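Nucleoside diphosphate kinase (Aquifex aeolicus, PDB 3ZTP) transfers the gamma phosphate of ATP to nucleoside diphosphates through a phosphorylated enzyme intermediate, probably supplying the cell with nucleoside triphosphates other than ATP. Local coordinates at residues Ile89-Ser95 against Ser105-Gln109. Residues are numbered along the deposited sequence; the frame is centred on the assembly and turned at random.
Sequences IIGPTDS and SIRAQ
I106 and R107 donate their backbone N-H groups to I89 O and I90 O, the last carbonyls of helix 82-90. Here the chain turns out of that helix into the Kpn loop, the nucleotide-site loop of NDP kinases, which also holds helix 106-110. I106 N lies 3.0 Å from I89 O, and R107 N lies 2.9 Å from I90 O. The first turn of helix 106-110 thus sits on the C-terminal end of helix 82-90. S105 is its N-cap. Its OG accepts from A108 N and also bonds to A102 O. G91 leaves the helix with positive phi, and a side chain there would run into S105 OG.

R107 is the main side chain of the contact. Its CG lies beside the backbone N (chi1 -69°), and the chain then runs extended to NE. R107 CD passes 3.2 Å from P92 O. At the far end R107 NH1 donates to G91 O at 3.0 Å. That bond is bent, 141° at the hydrogen, and the acceptor lies 22° out of the guanidinium plane. I90 CD1 rests over one guanidinium face, off its centre and 3.6 Å from R107 CZ. G91 O and I119 O hold NH1 and NH2 of R107, and NE makes a weak bond to N117 O, which limits the rotation of the group. A leucine here would probably leave G91 O and I119 O without their donors and remove the positive charge near a bound sulfate, which R107 NH2 meets only weakly and at long range.

R107 and T93 probably bind ATP. S95 OG bonds to D113 O, while S95 CB lies 3.5 Å from R107 O. I89 and I106 lie side by side, with I89 CG2 4.0 Å from I106 CG1.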
ATOM      1  N   ILE A  89      14.088  21.133  15.358  1.00  9.31           N
ATOM      2  CA  ILE A  89      13.584  20.239  16.379  1.00  9.14           C
ATOM      3  C   ILE A  89      14.442  18.981  16.504  1.00  8.87           C
ATOM      4  O   ILE A  89      14.634  18.472  17.614  1.00  9.93           O
ATOM      5  CB  ILE A  89      12.122  19.886  16.076  1.00  9.37           C
ATOM      6  CG1 ILE A  89      11.222  21.106  16.285  1.00 10.17           C
ATOM      7  CG2 ILE A  89      11.619  18.709  16.938  1.00 10.45           C
ATOM      8  CD1 ILE A  89       9.896  21.031  15.538  1.00 10.28           C
ATOM      9  N   ILE A  90      14.960  18.463  15.390  1.00  7.99           N
ATOM     10  CA  ILE A  90      15.728  17.223  15.497  0.64  8.66           C
ATOM     11  C   ILE A  90      17.141  17.473  15.979  1.00  8.21           C
ATOM     12  O   ILE A  90      17.701  16.595  16.655  1.00  8.96           O
ATOM     13  CB  ILE A  90      15.700  16.365  14.214  0.64  8.26           C
ATOM     14  CG1 ILE A  90      16.527  17.009  13.107  0.64 11.48           C
ATOM     15  CG2 ILE A  90      14.257  16.121  13.775  0.64  6.57           C
ATOM     16  CD1 ILE A  90      16.503  16.243  11.815  0.64 13.77           C
ATOM     17  N   GLY A  91      17.711  18.645  15.677  1.00  8.49           N
ATOM     18  CA  GLY A  91      19.025  18.965  16.191  1.00 10.68           C
ATOM     19  C   GLY A  91      20.143  18.529  15.264  1.00 11.50           C
ATOM     20  O   GLY A  91      19.910  17.888  14.234  1.00 11.70           O
ATOM     21  N   PRO A  92      21.373  18.860  15.650  1.00 10.67           N
ATOM     22  CA  PRO A  92      22.538  18.527  14.841  1.00 12.19           C
ATOM     23  C   PRO A  92      22.667  17.033  14.561  1.00 12.41           C
ATOM     24  O   PRO A  92      22.296  16.218  15.398  1.00 12.42           O
ATOM     25  CB  PRO A  92      23.698  18.994  15.726  1.00 14.83           C
ATOM     26  CG  PRO A  92      23.141  19.988  16.644  1.00 16.73           C
ATOM     27  CD  PRO A  92      21.703  19.645  16.845  1.00 13.07           C
ATOM     28  N   THR A  93      23.200  16.701  13.387  0.66 13.10           N
ATOM     29  CA  THR A  93      23.438  15.324  12.967  0.66 13.32           C
ATOM     30  C   THR A  93      24.137  14.501  14.032  0.66 12.23           C
ATOM     31  O   THR A  93      23.808  13.332  14.274  0.66 11.78           O
ATOM     32  CB  THR A  93      24.356  15.306  11.721  0.66 17.37           C
ATOM     33  OG1 THR A  93      23.831  16.206  10.746  0.66 17.76           O
ATOM     34  CG2 THR A  93      24.463  13.901  11.137  0.66 19.85           C
ATOM     35  N   ASP A  94      25.136  15.116  14.637  1.00 11.14           N
ATOM     36  CA  ASP A  94      25.930  14.461  15.646  1.00 11.46           C
ATOM     37  C   ASP A  94      25.149  14.557  16.971  1.00 11.88           C
ATOM     38  O   ASP A  94      25.056  15.611  17.586  1.00 12.06           O
ATOM     39  CB  ASP A  94      27.295  15.161  15.742  1.00 13.94           C
ATOM     40  CG  ASP A  94      28.186  14.599  16.837  1.00 18.25           C
ATOM     41  OD1 ASP A  94      27.747  13.841  17.707  1.00 16.58           O
ATOM     42  OD2 ASP A  94      29.384  14.958  16.862  1.00 22.47           O
ATOM     43  N   SER A  95      24.600  13.435  17.413  1.00 11.07           N
ATOM     44  CA  SER A  95      23.756  13.394  18.614  1.00 10.98           C
ATOM     45  C   SER A  95      24.471  13.914  19.859  1.00 11.62           C
ATOM     46  O   SER A  95      23.826  14.440  20.769  1.00 12.63           O
ATOM     47  CB  SER A  95      23.267  11.969  18.891  1.00 10.63           C
ATOM     48  OG  SER A  95      22.557  11.413  17.800  1.00 11.23           O
ATOM     49  N   SER A 105      16.308  18.428  21.806  1.00  9.05           N
ATOM     50  CA  SER A 105      16.133  18.021  20.424  1.00  8.17           C
ATOM     51  C   SER A 105      15.949  16.522  20.318  1.00  7.80           C
ATOM     52  O   SER A 105      16.338  15.761  21.196  1.00  8.63           O
ATOM     53  CB  SER A 105      17.301  18.478  19.576  1.00  9.45           C
ATOM     54  OG  SER A 105      18.523  17.842  19.926  1.00  9.99           O
ATOM     55  N   ILE A 106      15.357  16.079  19.219  1.00  7.74           N
ATOM     56  CA  ILE A 106      15.125  14.652  19.050  1.00  7.98           C
ATOM     57  C   ILE A 106      16.451  13.884  19.134  1.00  8.29           C
ATOM     58  O   ILE A 106      16.525  12.839  19.775  1.00  8.29           O
ATOM     59  CB  ILE A 106      14.409  14.335  17.712  1.00  7.39           C
ATOM     60  CG1 ILE A 106      13.047  15.030  17.607  1.00  9.49           C
ATOM     61  CG2 ILE A 106      14.293  12.842  17.524  1.00  8.46           C
ATOM     62  CD1 ILE A 106      12.099  14.682  18.701  1.00 10.81           C
ATOM     63  N   ARG A 107      17.497  14.375  18.465  1.00  7.96           N
ATOM     64  CA  ARG A 107      18.769  13.654  18.453  1.00  7.76           C
ATOM     65  C   ARG A 107      19.443  13.677  19.808  1.00  7.65           C
ATOM     66  O   ARG A 107      20.067  12.701  20.220  1.00  9.54           O
ATOM     67  CB  ARG A 107      19.690  14.148  17.328  1.00  8.88           C
ATOM     68  CG  ARG A 107      19.111  13.753  15.979  1.00  8.96           C
ATOM     69  CD  ARG A 107      19.860  14.294  14.833  1.00 10.36           C
ATOM     70  NE  ARG A 107      19.423  13.715  13.582  1.00  9.77           N
ATOM     71  CZ  ARG A 107      19.546  14.323  12.417  1.00 10.51           C
ATOM     72  NH1 ARG A 107      20.016  15.549  12.343  1.00 11.86           N
ATOM     73  NH2 ARG A 107      19.200  13.713  11.304  1.00 10.79           N
ATOM     74  N   ALA A 108      19.312  14.775  20.545  1.00  8.26           N
ATOM     75  CA  ALA A 108      19.843  14.812  21.897  1.00  9.47           C
ATOM     76  C   ALA A 108      19.134  13.800  22.777  1.00  9.71           C
ATOM     77  O   ALA A 108      19.769  13.128  23.602  1.00 10.08           O
ATOM     78  CB  ALA A 108      19.734  16.192  22.481  1.00 10.82           C
ATOM     79  N   GLN A 109      17.822  13.704  22.642  1.00  8.43           N
ATOM     80  CA  GLN A 109      17.023  12.841  23.508  1.00  8.54           C
ATOM     81  C   GLN A 109      17.153  11.372  23.187  1.00 10.32           C
ATOM     82  O   GLN A 109      17.173  10.540  24.092  1.00 11.99           O
ATOM     83  CB  GLN A 109      15.556  13.247  23.423  1.00 10.12           C
ATOM     84  CG  GLN A 109      15.322  14.602  24.065  1.00 11.49           C
ATOM     85  CD  GLN A 109      15.268  14.514  25.585  1.00 14.03           C
ATOM     86  OE1 GLN A 109      15.990  15.244  26.312  1.00 14.84           O
ATOM     87  NE2 GLN A 109      14.399  13.637  26.079  1.00 15.10           N
TER